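Local coordinates for Lmo0305 protein (Listeria monocytogenes, PDB 3PJ0) that belongs to the beta-eliminating lyase family of the PLP-dependent aminotransferase-like clan and carries pyridoxal phosphate on a modified lysine, at residues Gly269-Lys281 against Asn347-Leu359. Residues are numbered along the deposited sequence; the frame is centred on the assembly and turned at random.
Sequences GLAERFNSCSGVK and NLELVFRCLEKEL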
loop_
_atom_site.group_PDB
_atom_site.type_symbol
_atom_site.label_atom_id
_atom_site.label_comp_id
_atom_site.label_asym_id
_atom_site.label_seq_id
_atom_site.Cartn_x
_atom_site.Cartn_y
_atom_site.Cartn_z
ATOM N N GLY A 269 20.495 21.635 21.078
ATOM C CA GLY A 269 20.472 21.900 22.521
ATOM C C GLY A 269 20.533 20.589 23.306
ATOM O O GLY A 269 21.306 20.464 24.259
ATOM N N LEU A 270 19.734 19.601 22.895
ATOM C CA LEU A 270 19.708 18.296 23.559
ATOM C C LEU A 270 21.058 17.587 23.433
ATOM O O LEU A 270 21.563 17.063 24.413
ATOM C CB LEU A 270 18.585 17.425 22.982
ATOM C CG LEU A 270 18.269 16.094 23.659
ATOM C CD1 LEU A 270 18.065 16.297 25.156
ATOM C CD2 LEU A 270 17.026 15.428 23.023
ATOM N N ALA A 271 21.630 17.558 22.225
ATOM C CA ALA A 271 22.940 16.929 22.015
ATOM C C ALA A 271 23.987 17.560 22.920
ATOM O O ALA A 271 24.813 16.853 23.517
ATOM C CB ALA A 271 23.384 17.014 20.502
ATOM N N GLU A 272 23.961 18.895 23.051
ATOM C CA GLU A 272 24.920 19.565 23.959
ATOM C C GLU A 272 24.822 19.013 25.369
ATOM O O GLU A 272 25.839 18.821 26.044
ATOM C CB GLU A 272 24.684 21.079 24.063
ATOM C CG GLU A 272 25.211 21.913 22.923
ATOM C CD GLU A 272 25.112 23.409 23.209
ATOM O OE1 GLU A 272 24.921 23.792 24.381
ATOM O OE2 GLU A 272 25.239 24.210 22.251
ATOM N N ARG A 273 23.602 18.790 25.829
ATOM C CA ARG A 273 23.399 18.272 27.177
ATOM C C ARG A 273 23.916 16.838 27.282
ATOM O O ARG A 273 24.593 16.521 28.243
ATOM C CB ARG A 273 21.910 18.295 27.583
ATOM C CG ARG A 273 21.238 19.674 27.675
ATOM C CD ARG A 273 19.714 19.496 27.900
ATOM N NE ARG A 273 18.964 20.746 28.063
ATOM C CZ ARG A 273 18.596 21.280 29.228
ATOM N NH1 ARG A 273 18.908 20.704 30.388
ATOM N NH2 ARG A 273 17.907 22.417 29.239
ATOM N N PHE A 274 23.650 15.985 26.292
ATOM C CA PHE A 274 24.207 14.627 26.302
ATOM C C PHE A 274 25.749 14.634 26.325
ATOM O O PHE A 274 26.370 13.977 27.175
ATOM C CB PHE A 274 23.693 13.797 25.112
ATOM C CG PHE A 274 22.344 13.185 25.339
ATOM C CD1 PHE A 274 22.181 12.192 26.309
ATOM C CD2 PHE A 274 21.243 13.567 24.587
ATOM C CE1 PHE A 274 20.927 11.609 26.532
ATOM C CE2 PHE A 274 19.999 12.979 24.791
ATOM C CZ PHE A 274 19.838 12.011 25.773
ATOM N N ASN A 275 26.356 15.421 25.440
ATOM C CA ASN A 275 27.808 15.502 25.357
ATOM C C ASN A 275 28.444 16.030 26.637
ATOM O O ASN A 275 29.587 15.691 26.937
ATOM C CB ASN A 275 28.243 16.377 24.166
ATOM C CG ASN A 275 28.142 15.645 22.816
ATOM O OD1 ASN A 275 28.849 14.642 22.584
ATOM N ND2 ASN A 275 27.323 16.172 21.906
ATOM N N SER A 276 27.711 16.846 27.394
ATOM C CA SER A 276 28.227 17.402 28.647
ATOM C C SER A 276 28.372 16.326 29.727
ATOM O O SER A 276 29.045 16.546 30.739
ATOM C CB SER A 276 27.330 18.555 29.154
ATOM O OG SER A 276 26.066 18.097 29.630
ATOM N N CYS A 277 27.745 15.169 29.513
ATOM C CA CYS A 277 27.786 14.069 30.479
ATOM C C CYS A 277 29.029 13.214 30.286
ATOM O O CYS A 277 29.441 12.916 29.146
ATOM C CB CYS A 277 26.533 13.200 30.406
ATOM S SG CYS A 277 25.004 14.114 30.784
ATOM N N SER A 278 29.658 12.858 31.400
ATOM C CA SER A 278 30.890 12.072 31.365
ATOM C C SER A 278 30.570 10.662 30.867
ATOM O O SER A 278 29.672 10.007 31.391
ATOM C CB SER A 278 31.535 12.029 32.758
ATOM O OG SER A 278 32.858 11.546 32.675
ATOM N N GLY A 279 31.309 10.212 29.854
ATOM C CA GLY A 279 31.120 8.902 29.234
ATOM C C GLY A 279 29.971 8.839 28.229
ATOM O O GLY A 279 29.551 7.752 27.848
ATOM N N VAL A 280 29.466 10.002 27.821
ATOM C CA VAL A 280 28.374 10.098 26.877
ATOM C C VAL A 280 28.815 11.041 25.768
ATOM O O VAL A 280 29.358 12.124 26.050
ATOM C CB VAL A 280 27.091 10.686 27.527
ATOM C CG1 VAL A 280 25.921 10.709 26.517
ATOM C CG2 VAL A 280 26.690 9.927 28.815
ATOM N N LYS A 281 28.614 10.622 24.517
ATOM C CA LYS A 281 28.831 11.492 23.367
ATOM C C LYS A 281 27.697 11.310 22.339
ATOM O O LYS A 281 26.967 10.321 22.389
ATOM C CB LYS A 281 30.168 11.187 22.689
ATOM C CG LYS A 281 30.202 9.863 21.874
ATOM C CD LYS A 281 31.585 9.559 21.264
ATOM C CE LYS A 281 31.560 8.258 20.441
ATOM N NZ LYS A 281 32.877 7.928 19.796
ATOM N N ASN A 347 11.462 18.791 34.663
ATOM C CA ASN A 347 11.657 17.364 34.403
ATOM C C ASN A 347 12.867 17.140 33.492
ATOM O O ASN A 347 13.687 16.248 33.741
ATOM C CB ASN A 347 10.400 16.739 33.798
ATOM C CG ASN A 347 9.177 16.944 34.656
ATOM O OD1 ASN A 347 8.753 18.083 34.879
ATOM N ND2 ASN A 347 8.572 15.849 35.108
ATOM N N LEU A 348 12.964 17.966 32.447
ATOM C CA LEU A 348 14.068 17.905 31.480
ATOM C C LEU A 348 15.407 18.144 32.196
ATOM O O LEU A 348 16.323 17.352 32.051
ATOM C CB LEU A 348 13.817 18.909 30.336
ATOM C CG LEU A 348 14.836 19.053 29.200
ATOM C CD1 LEU A 348 15.115 17.711 28.516
ATOM C CD2 LEU A 348 14.343 20.099 28.180
ATOM N N GLU A 349 15.500 19.203 33.016
ATOM C CA GLU A 349 16.727 19.482 33.800
ATOM C C GLU A 349 17.085 18.306 34.687
ATOM O O GLU A 349 18.249 17.938 34.806
ATOM C CB GLU A 349 16.566 20.701 34.730
ATOM C CG GLU A 349 16.446 22.039 34.029
ATOM C CD GLU A 349 17.656 22.370 33.154
ATOM O OE1 GLU A 349 18.772 21.851 33.427
ATOM O OE2 GLU A 349 17.479 23.157 32.186
ATOM N N LEU A 350 16.065 17.705 35.291
ATOM C CA LEU A 350 16.278 16.617 36.238
ATOM C C LEU A 350 16.874 15.374 35.579
ATOM O O LEU A 350 17.740 14.711 36.174
ATOM C CB LEU A 350 14.980 16.287 36.960
ATOM C CG LEU A 350 15.023 15.317 38.136
ATOM C CD1 LEU A 350 15.995 15.760 39.241
ATOM C CD2 LEU A 350 13.606 15.184 38.689
ATOM N N VAL A 351 16.419 15.084 34.356
ATOM C CA VAL A 351 16.922 13.957 33.575
ATOM C C VAL A 351 18.441 13.995 33.475
ATOM O O VAL A 351 19.108 12.999 33.724
ATOM C CB VAL A 351 16.348 13.966 32.132
ATOM C CG1 VAL A 351 17.230 13.133 31.188
ATOM C CG2 VAL A 351 14.893 13.508 32.139
ATOM N N PHE A 352 18.975 15.161 33.124
ATOM C CA PHE A 352 20.407 15.328 32.951
ATOM C C PHE A 352 21.175 15.482 34.252
ATOM O O PHE A 352 22.290 14.989 34.355
ATOM C CB PHE A 352 20.679 16.439 31.944
ATOM C CG PHE A 352 20.228 16.069 30.568
ATOM C CD1 PHE A 352 21.033 15.266 29.761
ATOM C CD2 PHE A 352 18.978 16.433 30.099
ATOM C CE1 PHE A 352 20.611 14.877 28.505
ATOM C CE2 PHE A 352 18.558 16.038 28.844
ATOM C CZ PHE A 352 19.386 15.263 28.044
ATOM N N ARG A 353 20.584 16.137 35.247
ATOM C CA ARG A 353 21.204 16.182 36.564
ATOM C C ARG A 353 21.382 14.726 37.023
ATOM O O ARG A 353 22.474 14.351 37.459
ATOM C CB ARG A 353 20.344 16.982 37.546
ATOM N N CYS A 354 20.340 13.898 36.865
ATOM C CA CYS A 354 20.393 12.469 37.254
ATOM C C CYS A 354 21.361 11.656 36.399
ATOM O O CYS A 354 22.073 10.785 36.903
ATOM C CB CYS A 354 19.013 11.808 37.180
ATOM S SG CYS A 354 17.830 12.335 38.431
ATOM N N LEU A 355 21.391 11.946 35.103
ATOM C CA LEU A 355 22.291 11.245 34.194
ATOM C C LEU A 355 23.738 11.500 34.604
ATOM O O LEU A 355 24.532 10.566 34.689
ATOM C CB LEU A 355 22.050 11.681 32.744
ATOM C CG LEU A 355 22.603 10.754 31.659
ATOM C CD1 LEU A 355 22.059 9.344 31.838
ATOM C CD2 LEU A 355 22.258 11.296 30.259
ATOM N N GLU A 356 24.054 12.760 34.894
ATOM C CA GLU A 356 25.393 13.172 35.332
ATOM C C GLU A 356 25.771 12.509 36.674
ATOM O O GLU A 356 26.930 12.150 36.886
ATOM C CB GLU A 356 25.461 14.713 35.421
ATOM C CG GLU A 356 25.225 15.430 34.045
ATOM C CD GLU A 356 24.876 16.941 34.145
ATOM O OE1 GLU A 356 25.101 17.560 35.208
ATOM O OE2 GLU A 356 24.393 17.515 33.135
ATOM N N LYS A 357 24.778 12.316 37.549
ATOM C CA LYS A 357 24.979 11.693 38.875
ATOM C C LYS A 357 25.194 10.179 38.824
ATOM O O LYS A 357 25.976 9.642 39.618
ATOM C CB LYS A 357 23.774 11.986 39.782
ATOM C CG LYS A 357 23.821 11.336 41.164
ATOM N N GLU A 358 24.509 9.495 37.898
ATOM C CA GLU A 358 24.578 8.021 37.805
ATOM C C GLU A 358 25.788 7.462 37.047
ATOM O O GLU A 358 26.147 6.305 37.244
ATOM C CB GLU A 358 23.279 7.443 37.219
ATOM C CG GLU A 358 22.029 7.667 38.077
ATOM C CD GLU A 358 22.095 6.977 39.446
ATOM O OE1 GLU A 358 22.710 5.889 39.565
ATOM O OE2 GLU A 358 21.513 7.529 40.405
ATOM N N LEU A 359 26.396 8.257 36.172
ATOM C CA LEU A 359 27.591 7.816 35.442
ATOM C C LEU A 359 28.753 8.791 35.649
ATOM O O LEU A 359 29.037 9.148 36.803
ATOM C CB LEU A 359 27.281 7.561 33.960
ATOM C CG LEU A 359 26.367 8.527 33.217
ATOM C CD1 LEU A 359 27.043 9.869 33.016
ATOM C CD2 LEU A 359 25.966 7.932 31.892
ATOM O OXT LEU A 359 29.431 9.221 34.708
#
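Phe-352 drives one ring edge into the face of Phe-274, a T-shaped pair with centroids 5.0 Å apart and planes at 77°. The pair joins helix segments 269-275 and 347-358, which run near-parallel at 24° in the small domain of this PLP-dependent fold. Strand 291-296 of an antiparallel sheet backs Leu-270 and Phe-274, while Leu-355 packs on Ile-310 of helix 300-314.

Packing is tight round Phe-352. Arg-273 CB makes a CH-pi contact over the centre of the Phe-352 ring, 3.8 Å from its centroid. Val-351 CG1 covers the other face toward the rim. Cys-277 SG sits near the ring plane at an edge, and also meets Leu-355 CD2 at 4.0 Å. At the end of the type II turn Cys-277 to Val-280, buried Val-280 touches Leu-359 CD2 through CG2 at 3.7 Å.

The solvent side is looser. Arg-273 runs extended from CG to NE across the Phe-352 ring toward Glu-349, whose chain bends back at chi2 (-59°). Both bonds from Arg-273 NH1 to that carboxylate are weak. In the salt bridge, Glu-349 OE2 lies in the guanidinium plane of Arg-273, while NH2 comes to it from above the carboxylate plane, at 3.1 Å.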